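Local coordinates for uric acid degradation bifunctional protein PucL (Bacillus subtilis, PDB 6A4M) that probably oxidises urate with molecular oxygen and may also, as a bifunctional enzyme, decarboxylate a later intermediate of uric acid breakdown, at residues K16-V21 / A30-T35; G81-G86 / S210-P215; T104-G109 / V143-R148; E115-Y120 / V131-R136; R139-L144 / E161-Q166. All coordinates share one frame; numbering follows the deposited sequence.

How the contacts relate
Contacts 3, 4 and 5 lie in one antiparallel sheet. Contact 1 lies in a loop beside it, and contact 2 joins the start of helix 84-98 to another loop. Contacts 3 and 5 have centres about 17 Å apart and share Val143 and Leu144. Gly109 N meets Ser142 O at 2.8 Å between them. Contact 4 sits far along strand 104-121, its centre about 32 Å from that of contact 3. Contacts 1 and 2 are about 10 Å apart between centres. Asn34 ND2 of contact 1 reaches Thr82 O of contact 2 at 2.9 Å. Glu85 of contact 2 packs on Ser142 of contact 5. A glycerol lies about 4 Å from the side chain of Asp164 in contact 5.

Contact 1: K16-V21 / A30-T35; sequences KPLTGV and AGRDNT
Leu18 and Arg32 meet through both backbone and side chain. Leu18 N donates to Arg32 O at 2.8 Å, and Arg32 N returns a bond to Leu18 O at 2.9 Å. The two bonds make an antiparallel hydrogen-bonded pair. The Leu18 side chain has CG anti to the backbone N (chi1 177°) and points toward the other segment. Its CD2 then lies over one face of the Arg32 guanidinium, shifted toward the rim. Leu18 CD2 also touches Arg32 CD at 4.0 Å. The Arg32 chain is extended from CG to NE, which carries its charged end past the leucine. There NH2 forms a salt bridge with Glu222 and NH1 bonds to Tyr218. The leucine is buried, with Thr82, Ala212 and Tyr218 also against it.

Asn34 holds the other end. Its ND2 donates to Lys16 O at 3.0 Å, in a nearly straight bond with an N-H...O angle of 171°. The carbonyl oxygen lies in the amide plane, while the donor is tilted from the carbonyl plane. The same nitrogen also bonds to Thr82 O, so both partners fix the rotation of the amide. Beside it, Pro17 CB rests 3.6 Å from Asp33 O. At the opposite end Val21 CG2 packs on Ala30 C at 3.6 Å. The segments run nearly antiparallel, but Leu18 and Arg32 form a single bridge. Such an isolated antiparallel bridge, with an asparagine amide tying backbone beside it, ties together the long loop that joins strands 3-13 and 36-45.

Contact 2: G81-G86 / S210-P215; sequences GTTTEG and SYASDP
Thr83 meets Tyr211 and Ala212 at the start of helix 84-98. Its CB is 4.0 Å from Tyr211 O. From there the two branches part. The hydroxyl sits between the backbone N and the carbonyl carbon (chi1 60°), and OG1 donates to Tyr211 O at 3.0 Å. The hydroxyl stands above the carbonyl plane and does not use a lone pair in that plane. The same OG1 accepts from Gly86 N at 3.1 Å, which is the N-cap bond of the helix. The methyl branch goes elsewhere, with CG2 against Ala212 CB at 3.5 Å.

Ala212 CB also touches Thr82 OG1, at 3.7 Å. The Tyr211 ring lies by the first turn, with CD1 3.7 Å from Gly86 CA, and it stacks on His89 further along the helix. Glu85 packs its CB and CG against Ser210, CG lying 3.2 Å from Ser210 OG. Its chain bends at chi2, and its carboxylate oxygens bond to Ser160 and Tyr218.

The Thr83 hydroxyl is thus used twice. It donates to Tyr211 O of the loop and accepts the N-H of Gly86 in the helix, so one buried group caps helix 84-98 and holds segment 210-215 against its end.

Contact 3: T104-G109 / V143-R148; sequences TITLTG and VLKAER
Lys145 lays its aliphatic chain across Thr106 and Thr104. Its CG is 3.3 Å from Thr106 OG1, and its CE is 3.6 Å from Thr104 CG2. The pairing belongs to the antiparallel sheet of the T-fold, the fold known for uricases, and joins strand 104-121 to strand 139-148. The lysine chain is extended beyond CG and crosses both threonines obliquely. Thr104 also lies side by side with Glu147, its CG2 4.0 Å from Glu147 CG. An alanine at Lys145 is likely to leave the side chains of Thr104 and Thr106 without the methylene cover that lies over them.

The other face is apolar. Ile105 CG2 meets Ala146 CB at 4.1 Å there. Leu107 and Leu144 both pack on Ala92 of helix 84-98, and Ile105 packs on Phe95.

The backbones run antiparallel, with strand axes 169° apart. Ile105 exchanges two hydrogen bonds with Ala146, and Leu107 does the same with Leu144. The non-hydrogen-bonded pairs are Thr104 with Glu147, Thr106 with Lys145 and Thr108 with Val143. In the Leu107 pair, N donates to Leu144 O at 2.8 Å and almost straight, at 172°.

Contact 4: E115-Y120 / V131-R136; sequences EAMPAY and VFRRSR
Glu115 and Arg133 are brought together by an extended acid and a bent base. The Glu115 chain is straight beyond CG (chi2 174°), and Arg133 turns back at chi3 (56°). The arginine then presents its edge to Glu115 OE1. NE lies 3.1 Å from OE1 and NH2 3.2 Å from OE1, and both belong to the salt bridge. The two nitrogens straddle the carboxylate plane, approaching this one oxygen from opposite faces. The carboxylate and guanidinium planes stand 87° apart. Glu115 OE2 turns the other way, toward Ser135 CB at 3.7 Å.

Met117 covers one face of the same guanidinium. Its chain bends at chi2 and chi3, which sets SD above the group, 3.2 Å from Arg133 NH1. The salt bridge thus takes the edge of the guanidinium, while the Met117 sulfur lies over one face. A glutamine in place of Glu115 would probably leave the arginine without its anionic mate and its side chain more able to turn.

Away from the salt bridge, Ala116 CB packs on Phe132 CE2 at 3.8 Å. The ring also touches Phe114. The backbones bond directly too. Glu115 N donates to Arg133 O at 2.9 Å, Arg133 N returns a bond to Glu115 O at 2.8 Å, and Met117 N donates to Val131 O. Ala116 and Phe132 are the non-hydrogen-bonded pair. Strand 131-134 returns along strand 104-121 just after strand 124-128, which pairs with that same strand further on. This is a short antiparallel ladder, stitched by a cross-strand salt bridge, at the outer end of the sheet.

Contact 5: R139-L144 / E161-Q166; sequences RSRSVL and EIMDLQ
Arg139, Ser140 and Arg141 pair antiparallel with Met163, Ile162 and Glu161, in that order, and the strand axes approach to 4.5 Å at 133°. Met163 N donates to Arg139 O at 2.9 Å, and Arg141 N donates to Glu161 O at 2.8 Å. Ser140 and Ile162 form the non-hydrogen-bonded pair.

Arg141 and Glu161 lie side by side, pointing the same way. Both have CG anti to the backbone N, so they leave their strands alike. Arg141 then bends at chi3, and NE reaches Glu161 OE1 at 3.3 Å. The acceptor lies in the guanidinium plane, at its edge, and is met nearly head-on along its C-O bond. Val143 CG2 sits over one face of the same guanidinium. Glu161 also packs on Asn199 and Ser201 of strand 194-204.

These strands are the arms of the hairpin 139-148 and 153-169, a central pair in the curled antiparallel sheet of the T-fold. Strand 104-121 pairs with its first arm, and strand 194-204 with its second.

Met163 lies between the two arginines and touches both. Its SD meets Arg141 CD at 3.7 Å, and its CE meets Arg139 NE at 3.7 Å. Arg139 continues past the methionine to Asp164. Its NH2 bonds to Asp164 OD1 at 3.3 Å, from above the carboxylate plane, in a salt bridge, and NH1 makes a weak bond to the same oxygen. The guanidinium and carboxylate planes are 74° apart. Asp164 OD2 accepts from Gln166 NE2 at 3.0 Å, and a glycerol, probably from the crystallisation liquor, lies close to this aspartate.

Contact 1: K16-V21 / A30-T35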
# COMPACT_ATOMS: atom_id res chain seq x y z
N LYS A 16 7.30 -6.95 -15.73
CA LYS A 16 7.68 -8.30 -15.33
C LYS A 16 6.76 -8.80 -14.20
O LYS A 16 6.60 -8.09 -13.21
CB LYS A 16 9.14 -8.34 -14.87
CG LYS A 16 9.71 -9.75 -14.79
CD LYS A 16 10.98 -9.80 -13.96
CE LYS A 16 11.58 -11.20 -13.96
NZ LYS A 16 12.37 -11.49 -12.73
N PRO A 17 6.14 -9.99 -14.37
CA PRO A 17 5.24 -10.48 -13.32
C PRO A 17 5.93 -10.75 -11.98
O PRO A 17 7.06 -11.22 -11.96
CB PRO A 17 4.71 -11.81 -13.89
CG PRO A 17 4.92 -11.72 -15.36
CD PRO A 17 6.12 -10.86 -15.56
N LEU A 18 5.25 -10.42 -10.88
CA LEU A 18 5.71 -10.79 -9.54
C LEU A 18 5.28 -12.23 -9.27
O LEU A 18 4.08 -12.50 -9.11
CB LEU A 18 5.15 -9.84 -8.48
CG LEU A 18 5.46 -10.11 -7.00
CD1 LEU A 18 6.95 -10.22 -6.74
CD2 LEU A 18 4.85 -9.01 -6.14
N THR A 19 6.25 -13.15 -9.24
CA THR A 19 6.00 -14.58 -9.03
C THR A 19 6.93 -15.13 -7.96
O THR A 19 7.93 -14.49 -7.61
CB THR A 19 6.20 -15.37 -10.33
OG1 THR A 19 7.53 -15.16 -10.83
CG2 THR A 19 5.19 -14.94 -11.39
N GLY A 20 6.60 -16.31 -7.44
CA GLY A 20 7.39 -16.97 -6.41
C GLY A 20 7.34 -16.31 -5.04
O GLY A 20 8.30 -16.42 -4.26
N VAL A 21 6.24 -15.62 -4.74
CA VAL A 21 6.05 -14.97 -3.43
C VAL A 21 5.77 -16.00 -2.34
O VAL A 21 5.32 -17.11 -2.63
CB VAL A 21 4.92 -13.90 -3.45
CG1 VAL A 21 5.19 -12.85 -4.53
CG2 VAL A 21 3.54 -14.53 -3.63
N ALA A 30 -1.01 -14.73 -4.44
CA ALA A 30 0.00 -15.65 -4.96
C ALA A 30 0.90 -14.98 -6.01
O ALA A 30 1.54 -15.67 -6.81
CB ALA A 30 -0.67 -16.88 -5.55
N GLY A 31 0.97 -13.65 -5.98
CA GLY A 31 1.74 -12.87 -6.95
C GLY A 31 0.88 -11.90 -7.74
O GLY A 31 -0.32 -11.78 -7.49
N ARG A 32 1.51 -11.22 -8.69
CA ARG A 32 0.85 -10.24 -9.56
C ARG A 32 1.28 -10.50 -11.00
O ARG A 32 2.48 -10.57 -11.29
CB ARG A 32 1.26 -8.81 -9.18
CG ARG A 32 0.89 -8.36 -7.78
CD ARG A 32 1.60 -7.06 -7.42
NE ARG A 32 1.48 -6.72 -6.00
CZ ARG A 32 2.27 -5.86 -5.34
NH1 ARG A 32 3.28 -5.23 -5.94
NH2 ARG A 32 2.05 -5.64 -4.04
N ASP A 33 0.31 -10.63 -11.91
CA ASP A 33 0.61 -10.74 -13.34
C ASP A 33 1.25 -9.47 -13.91
O ASP A 33 2.02 -9.56 -14.86
CB ASP A 33 -0.66 -11.11 -14.14
CG ASP A 33 -1.09 -12.57 -13.94
OD1 ASP A 33 -0.30 -13.39 -13.42
OD2 ASP A 33 -2.23 -12.90 -14.33
N ASN A 34 0.93 -8.31 -13.33
CA ASN A 34 1.47 -7.01 -13.74
C ASN A 34 1.21 -6.70 -15.23
O ASN A 34 2.03 -6.06 -15.90
CB ASN A 34 2.97 -6.89 -13.40
CG ASN A 34 3.24 -6.63 -11.92
OD1 ASN A 34 2.36 -6.21 -11.17
ND2 ASN A 34 4.49 -6.85 -11.50
N THR A 35 0.06 -7.15 -15.73
CA THR A 35 -0.33 -6.93 -17.13
C THR A 35 -0.52 -5.45 -17.43
O THR A 35 -0.17 -4.97 -18.50
CB THR A 35 -1.63 -7.68 -17.47
OG1 THR A 35 -1.48 -9.06 -17.14
CG2 THR A 35 -1.98 -7.55 -18.95

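Contact 2: G81-G86 / S210-P215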
# COMPACT_ATOMS: atom_id res chain seq x y z
N GLY A 81 12.20 -4.71 -13.07
CA GLY A 81 11.74 -5.33 -11.82
C GLY A 81 10.23 -5.51 -11.78
O GLY A 81 9.54 -5.24 -12.77
N THR A 82 9.74 -5.97 -10.63
CA THR A 82 8.34 -6.38 -10.47
C THR A 82 7.48 -5.46 -9.58
O THR A 82 6.26 -5.64 -9.52
CB THR A 82 8.26 -7.81 -9.87
OG1 THR A 82 8.95 -7.86 -8.62
CG2 THR A 82 8.88 -8.82 -10.82
N THR A 83 8.10 -4.48 -8.92
CA THR A 83 7.44 -3.69 -7.88
C THR A 83 7.66 -2.18 -8.01
O THR A 83 8.69 -1.73 -8.52
CB THR A 83 7.97 -4.07 -6.48
OG1 THR A 83 9.38 -3.83 -6.42
CG2 THR A 83 7.68 -5.54 -6.18
N THR A 84 6.69 -1.42 -7.52
CA THR A 84 6.80 0.03 -7.37
C THR A 84 7.95 0.42 -6.43
O THR A 84 8.63 1.42 -6.67
CB THR A 84 5.47 0.63 -6.86
OG1 THR A 84 4.44 0.36 -7.82
CG2 THR A 84 5.57 2.14 -6.65
N GLU A 85 8.16 -0.36 -5.37
CA GLU A 85 9.26 -0.12 -4.43
C GLU A 85 10.62 -0.16 -5.12
O GLU A 85 11.48 0.71 -4.89
CB GLU A 85 9.24 -1.14 -3.28
CG GLU A 85 8.08 -0.97 -2.30
CD GLU A 85 6.84 -1.80 -2.62
OE1 GLU A 85 6.55 -2.05 -3.82
OE2 GLU A 85 6.14 -2.21 -1.67
N GLY A 86 10.82 -1.16 -5.98
CA GLY A 86 12.03 -1.30 -6.78
C GLY A 86 12.17 -0.23 -7.86
O GLY A 86 13.28 0.23 -8.13
N SER A 210 12.41 -5.04 0.20
CA SER A 210 11.30 -4.25 -0.34
C SER A 210 11.10 -4.33 -1.86
O SER A 210 9.99 -4.09 -2.33
CB SER A 210 11.50 -2.78 0.05
OG SER A 210 10.35 -2.01 -0.26
N TYR A 211 12.14 -4.67 -2.62
CA TYR A 211 12.08 -4.61 -4.10
C TYR A 211 11.64 -5.93 -4.76
O TYR A 211 11.45 -5.97 -5.98
CB TYR A 211 13.41 -4.13 -4.70
CG TYR A 211 14.10 -3.05 -3.89
CD1 TYR A 211 13.38 -1.96 -3.38
CD2 TYR A 211 15.47 -3.12 -3.61
CE1 TYR A 211 14.00 -0.98 -2.61
CE2 TYR A 211 16.09 -2.14 -2.85
CZ TYR A 211 15.35 -1.07 -2.35
OH TYR A 211 15.96 -0.09 -1.60
N ALA A 212 11.48 -6.99 -3.96
CA ALA A 212 10.99 -8.30 -4.43
C ALA A 212 11.88 -8.97 -5.49
O ALA A 212 11.38 -9.71 -6.34
CB ALA A 212 9.55 -8.17 -4.94
N SER A 213 13.19 -8.73 -5.42
CA SER A 213 14.14 -9.41 -6.29
C SER A 213 14.22 -10.87 -5.84
O SER A 213 14.12 -11.78 -6.66
CB SER A 213 15.52 -8.74 -6.26
OG SER A 213 16.27 -9.11 -7.40
N ASP A 214 14.40 -11.06 -4.53
CA ASP A 214 14.03 -12.30 -3.85
C ASP A 214 12.55 -12.12 -3.48
O ASP A 214 12.24 -11.40 -2.53
CB ASP A 214 14.89 -12.53 -2.60
CG ASP A 214 14.57 -13.85 -1.87
OD1 ASP A 214 13.64 -14.58 -2.28
OD2 ASP A 214 15.26 -14.15 -0.87
N PRO A 215 11.62 -12.74 -4.25
CA PRO A 215 10.19 -12.47 -4.01
C PRO A 215 9.64 -12.99 -2.67
O PRO A 215 8.66 -12.44 -2.17
CB PRO A 215 9.49 -13.17 -5.19
CG PRO A 215 10.57 -13.65 -6.10
CD PRO A 215 11.80 -13.80 -5.26

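Contact 3: T104-G109 / V143-R148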
# COMPACT_ATOMS: atom_id res chain seq x y z
N THR A 104 19.97 15.37 -2.31
CA THR A 104 18.85 14.65 -1.70
C THR A 104 17.76 14.40 -2.73
O THR A 104 17.58 15.19 -3.67
CB THR A 104 18.25 15.45 -0.52
OG1 THR A 104 19.31 15.94 0.31
CG2 THR A 104 17.32 14.58 0.32
N ILE A 105 17.03 13.29 -2.56
CA ILE A 105 15.84 13.00 -3.37
C ILE A 105 14.79 12.26 -2.54
O ILE A 105 15.11 11.31 -1.83
CB ILE A 105 16.18 12.21 -4.66
CG1 ILE A 105 14.93 12.03 -5.54
CG2 ILE A 105 16.81 10.85 -4.35
CD1 ILE A 105 15.23 11.64 -6.97
N THR A 106 13.55 12.73 -2.62
CA THR A 106 12.40 12.06 -2.00
C THR A 106 11.44 11.67 -3.12
O THR A 106 10.96 12.54 -3.85
CB THR A 106 11.67 12.96 -0.99
OG1 THR A 106 12.62 13.55 -0.10
CG2 THR A 106 10.65 12.16 -0.18
N LEU A 107 11.18 10.37 -3.25
CA LEU A 107 10.23 9.85 -4.23
C LEU A 107 9.02 9.24 -3.54
O LEU A 107 9.16 8.51 -2.56
CB LEU A 107 10.90 8.80 -5.11
CG LEU A 107 11.79 9.39 -6.21
CD1 LEU A 107 12.86 8.40 -6.63
CD2 LEU A 107 10.96 9.82 -7.41
N THR A 108 7.84 9.56 -4.05
CA THR A 108 6.57 9.00 -3.59
C THR A 108 5.91 8.33 -4.79
O THR A 108 5.82 8.93 -5.86
CB THR A 108 5.64 10.10 -3.06
OG1 THR A 108 6.31 10.83 -2.03
CG2 THR A 108 4.35 9.53 -2.51
N GLY A 109 5.44 7.09 -4.60
CA GLY A 109 4.79 6.32 -5.66
C GLY A 109 3.45 5.80 -5.21
O GLY A 109 3.40 4.89 -4.39
N VAL A 143 7.11 5.31 -0.25
CA VAL A 143 7.97 6.48 -0.13
C VAL A 143 9.42 6.00 -0.02
O VAL A 143 9.70 5.01 0.66
CB VAL A 143 7.59 7.33 1.10
CG1 VAL A 143 8.47 8.57 1.20
CG2 VAL A 143 6.12 7.71 1.04
N LEU A 144 10.32 6.71 -0.69
CA LEU A 144 11.75 6.43 -0.61
C LEU A 144 12.51 7.73 -0.56
O LEU A 144 12.32 8.60 -1.42
CB LEU A 144 12.20 5.62 -1.82
CG LEU A 144 13.68 5.21 -1.88
CD1 LEU A 144 13.99 4.16 -0.82
CD2 LEU A 144 14.02 4.69 -3.25
N LYS A 145 13.38 7.87 0.44
CA LYS A 145 14.26 9.03 0.57
C LYS A 145 15.71 8.55 0.54
O LYS A 145 16.09 7.69 1.34
CB LYS A 145 13.95 9.79 1.86
CG LYS A 145 14.22 11.28 1.72
CD LYS A 145 14.46 12.00 3.04
CE LYS A 145 15.00 13.41 2.79
NZ LYS A 145 14.76 14.33 3.92
N ALA A 146 16.51 9.12 -0.37
CA ALA A 146 17.92 8.75 -0.53
C ALA A 146 18.82 9.98 -0.56
O ALA A 146 18.45 11.02 -1.11
CB ALA A 146 18.10 7.94 -1.80
N GLU A 147 20.01 9.86 0.04
CA GLU A 147 20.98 10.95 0.16
C GLU A 147 22.34 10.57 -0.40
O GLU A 147 22.66 9.39 -0.54
CB GLU A 147 21.13 11.38 1.63
CG GLU A 147 20.06 12.34 2.11
CD GLU A 147 20.19 12.69 3.59
OE1 GLU A 147 21.31 12.69 4.13
OE2 GLU A 147 19.14 12.97 4.21
N ARG A 148 23.13 11.60 -0.71
CA ARG A 148 24.53 11.44 -1.12
C ARG A 148 25.42 11.60 0.12
O ARG A 148 25.46 12.68 0.72
CB ARG A 148 24.89 12.49 -2.17
CG ARG A 148 26.24 12.29 -2.84
CD ARG A 148 26.61 13.47 -3.72
NE ARG A 148 25.65 13.71 -4.80
CZ ARG A 148 25.53 12.97 -5.91
NH1 ARG A 148 26.30 11.90 -6.12
NH2 ARG A 148 24.62 13.30 -6.82

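Contact 4: E115-Y120 / V131-R136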
# COMPACT_ATOMS: atom_id res chain seq x y z
N GLU A 115 -7.86 -4.15 -11.36
CA GLU A 115 -8.46 -5.41 -10.91
C GLU A 115 -9.08 -6.15 -12.10
O GLU A 115 -9.99 -5.63 -12.75
CB GLU A 115 -9.55 -5.13 -9.87
CG GLU A 115 -9.06 -4.44 -8.60
CD GLU A 115 -10.20 -4.04 -7.66
OE1 GLU A 115 -11.37 -3.99 -8.08
OE2 GLU A 115 -9.92 -3.76 -6.47
N ALA A 116 -8.59 -7.36 -12.37
CA ALA A 116 -9.06 -8.16 -13.52
C ALA A 116 -10.55 -8.49 -13.40
O ALA A 116 -11.03 -8.83 -12.32
CB ALA A 116 -8.24 -9.43 -13.66
N MET A 117 -11.25 -8.40 -14.53
CA MET A 117 -12.70 -8.58 -14.58
C MET A 117 -13.07 -9.95 -15.14
O MET A 117 -12.23 -10.62 -15.75
CB MET A 117 -13.32 -7.47 -15.44
CG MET A 117 -13.19 -6.08 -14.85
SD MET A 117 -14.11 -5.85 -13.32
CE MET A 117 -15.78 -5.76 -13.94
N PRO A 118 -14.33 -10.40 -14.93
CA PRO A 118 -14.74 -11.70 -15.46
C PRO A 118 -14.80 -11.76 -17.00
O PRO A 118 -14.97 -10.74 -17.67
CB PRO A 118 -16.14 -11.92 -14.85
CG PRO A 118 -16.58 -10.60 -14.33
CD PRO A 118 -15.33 -9.86 -13.98
N ALA A 119 -14.63 -12.98 -17.52
CA ALA A 119 -14.72 -13.25 -18.96
C ALA A 119 -15.34 -14.62 -19.19
O ALA A 119 -14.93 -15.60 -18.57
CB ALA A 119 -13.34 -13.21 -19.58
N TYR A 120 -16.33 -14.67 -20.08
CA TYR A 120 -17.02 -15.92 -20.44
C TYR A 120 -16.46 -16.42 -21.78
O TYR A 120 -16.78 -15.87 -22.84
CB TYR A 120 -18.53 -15.68 -20.53
CG TYR A 120 -19.35 -16.94 -20.65
CD1 TYR A 120 -19.38 -17.88 -19.62
CD2 TYR A 120 -20.13 -17.19 -21.78
CE1 TYR A 120 -20.14 -19.03 -19.71
CE2 TYR A 120 -20.90 -18.34 -21.89
CZ TYR A 120 -20.90 -19.26 -20.86
OH TYR A 120 -21.66 -20.40 -20.95
N VAL A 131 -9.24 -7.37 -19.73
CA VAL A 131 -10.13 -6.32 -19.21
C VAL A 131 -9.91 -6.12 -17.71
O VAL A 131 -10.00 -7.07 -16.93
CB VAL A 131 -11.62 -6.66 -19.48
CG1 VAL A 131 -12.52 -5.49 -19.06
CG2 VAL A 131 -11.83 -7.00 -20.95
N PHE A 132 -9.63 -4.87 -17.32
CA PHE A 132 -9.36 -4.52 -15.92
C PHE A 132 -10.19 -3.32 -15.48
O PHE A 132 -10.32 -2.35 -16.21
CB PHE A 132 -7.88 -4.18 -15.75
CG PHE A 132 -6.95 -5.33 -16.02
CD1 PHE A 132 -6.50 -5.58 -17.32
CD2 PHE A 132 -6.51 -6.15 -14.99
CE1 PHE A 132 -5.65 -6.64 -17.58
CE2 PHE A 132 -5.64 -7.21 -15.25
CZ PHE A 132 -5.22 -7.45 -16.55
N ARG A 133 -10.74 -3.40 -14.27
CA ARG A 133 -11.32 -2.23 -13.60
C ARG A 133 -10.18 -1.36 -13.05
O ARG A 133 -9.21 -1.89 -12.52
CB ARG A 133 -12.26 -2.64 -12.46
CG ARG A 133 -12.68 -1.49 -11.54
CD ARG A 133 -13.91 -1.82 -10.71
NE ARG A 133 -13.72 -3.05 -9.93
CZ ARG A 133 -14.43 -4.18 -10.03
NH1 ARG A 133 -15.47 -4.31 -10.85
NH2 ARG A 133 -14.09 -5.20 -9.25
N ARG A 134 -10.32 -0.04 -13.19
CA ARG A 134 -9.49 0.92 -12.46
C ARG A 134 -10.17 1.14 -11.11
O ARG A 134 -11.30 1.63 -11.05
CB ARG A 134 -9.27 2.22 -13.28
CG ARG A 134 -9.36 3.58 -12.58
CD ARG A 134 -8.39 3.78 -11.43
NE ARG A 134 -7.99 5.19 -11.30
CZ ARG A 134 -7.61 5.79 -10.16
NH1 ARG A 134 -7.58 5.15 -8.99
NH2 ARG A 134 -7.27 7.07 -10.21
N SER A 135 -9.49 0.74 -10.03
CA SER A 135 -10.08 0.75 -8.69
C SER A 135 -9.84 2.07 -7.97
O SER A 135 -8.77 2.65 -8.07
CB SER A 135 -9.52 -0.40 -7.84
OG SER A 135 -10.14 -0.44 -6.57
N ARG A 136 -10.87 2.52 -7.25
CA ARG A 136 -10.80 3.71 -6.40
C ARG A 136 -10.94 3.36 -4.90
O ARG A 136 -11.08 4.26 -4.08
CB ARG A 136 -11.90 4.69 -6.82
CG ARG A 136 -11.64 5.36 -8.17
CD ARG A 136 -12.90 5.43 -9.02
NE ARG A 136 -13.13 4.17 -9.74
CZ ARG A 136 -14.31 3.69 -10.14
NH1 ARG A 136 -15.46 4.32 -9.90
NH2 ARG A 136 -14.33 2.53 -10.79

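Contact 5: R139-L144 / E161-Q166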
# COMPACT_ATOMS: atom_id res chain seq x y z
N ARG A 139 -5.43 1.45 -1.83
CA ARG A 139 -4.33 1.52 -2.79
C ARG A 139 -3.00 1.59 -2.06
O ARG A 139 -2.89 2.25 -1.02
CB ARG A 139 -4.49 2.76 -3.69
CG ARG A 139 -4.66 4.07 -2.92
CD ARG A 139 -5.27 5.17 -3.76
NE ARG A 139 -5.80 6.24 -2.90
CZ ARG A 139 -7.02 6.26 -2.34
NH1 ARG A 139 -7.90 5.27 -2.53
NH2 ARG A 139 -7.36 7.30 -1.58
N SER A 140 -2.00 0.89 -2.59
CA SER A 140 -0.68 0.92 -1.98
C SER A 140 0.03 2.22 -2.32
O SER A 140 -0.26 2.86 -3.34
CB SER A 140 0.17 -0.29 -2.40
OG SER A 140 0.45 -0.28 -3.78
N ARG A 141 0.94 2.63 -1.43
CA ARG A 141 1.81 3.77 -1.67
C ARG A 141 3.18 3.45 -1.10
O ARG A 141 3.28 2.79 -0.06
CB ARG A 141 1.26 5.05 -1.02
CG ARG A 141 2.00 6.32 -1.41
CD ARG A 141 1.39 7.56 -0.77
NE ARG A 141 1.85 7.72 0.62
CZ ARG A 141 2.46 8.80 1.14
NH1 ARG A 141 2.69 9.90 0.42
NH2 ARG A 141 2.84 8.78 2.41
N SER A 142 4.23 3.91 -1.78
CA SER A 142 5.61 3.73 -1.32
C SER A 142 6.34 5.07 -1.32
O SER A 142 6.20 5.86 -2.25
CB SER A 142 6.35 2.73 -2.21
OG SER A 142 5.76 1.45 -2.11
N VAL A 143 7.11 5.31 -0.25
CA VAL A 143 7.97 6.48 -0.13
C VAL A 143 9.42 6.00 -0.02
O VAL A 143 9.70 5.01 0.66
CB VAL A 143 7.59 7.33 1.10
CG1 VAL A 143 8.47 8.57 1.20
CG2 VAL A 143 6.12 7.71 1.04
N LEU A 144 10.32 6.71 -0.69
CA LEU A 144 11.75 6.43 -0.61
C LEU A 144 12.51 7.73 -0.56
O LEU A 144 12.32 8.60 -1.42
CB LEU A 144 12.20 5.62 -1.82
CG LEU A 144 13.68 5.21 -1.88
CD1 LEU A 144 13.99 4.16 -0.82
CD2 LEU A 144 14.02 4.69 -3.25
N GLU A 161 3.01 1.23 2.15
CA GLU A 161 1.79 1.59 2.84
C GLU A 161 0.57 1.11 2.08
O GLU A 161 0.59 1.08 0.85
CB GLU A 161 1.75 3.12 2.96
CG GLU A 161 0.67 3.68 3.87
CD GLU A 161 0.84 5.17 4.12
OE1 GLU A 161 1.51 5.85 3.31
OE2 GLU A 161 0.30 5.66 5.13
N ILE A 162 -0.47 0.70 2.80
CA ILE A 162 -1.81 0.59 2.18
C ILE A 162 -2.69 1.68 2.76
O ILE A 162 -2.79 1.84 3.98
CB ILE A 162 -2.46 -0.81 2.31
CG1 ILE A 162 -3.76 -0.84 1.49
CG2 ILE A 162 -2.74 -1.22 3.75
CD1 ILE A 162 -4.25 -2.23 1.18
N MET A 163 -3.32 2.44 1.87
CA MET A 163 -4.09 3.63 2.23
C MET A 163 -5.57 3.43 2.01
O MET A 163 -5.98 2.64 1.17
CB MET A 163 -3.67 4.81 1.37
CG MET A 163 -2.18 5.09 1.31
SD MET A 163 -1.89 6.75 0.69
CE MET A 163 -2.82 6.78 -0.84
N ASP A 164 -6.36 4.21 2.75
CA ASP A 164 -7.80 4.35 2.52
C ASP A 164 -8.55 3.00 2.51
O ASP A 164 -9.37 2.72 1.63
CB ASP A 164 -8.04 5.17 1.23
CG ASP A 164 -9.39 5.90 1.22
OD1 ASP A 164 -9.91 6.15 0.11
OD2 ASP A 164 -9.93 6.24 2.30
N LEU A 165 -8.24 2.19 3.52
CA LEU A 165 -8.90 0.90 3.73
C LEU A 165 -10.09 1.12 4.66
O LEU A 165 -9.92 1.35 5.86
CB LEU A 165 -7.92 -0.11 4.34
CG LEU A 165 -8.38 -1.54 4.58
CD1 LEU A 165 -8.93 -2.17 3.31
CD2 LEU A 165 -7.22 -2.36 5.13
N GLN A 166 -11.30 1.07 4.09
CA GLN A 166 -12.53 1.43 4.80
C GLN A 166 -13.33 0.17 5.14
O GLN A 166 -13.93 -0.43 4.25
CB GLN A 166 -13.36 2.39 3.96
CG GLN A 166 -12.60 3.64 3.52
CD GLN A 166 -13.47 4.67 2.83
OE1 GLN A 166 -14.69 4.51 2.72
NE2 GLN A 166 -12.86 5.74 2.35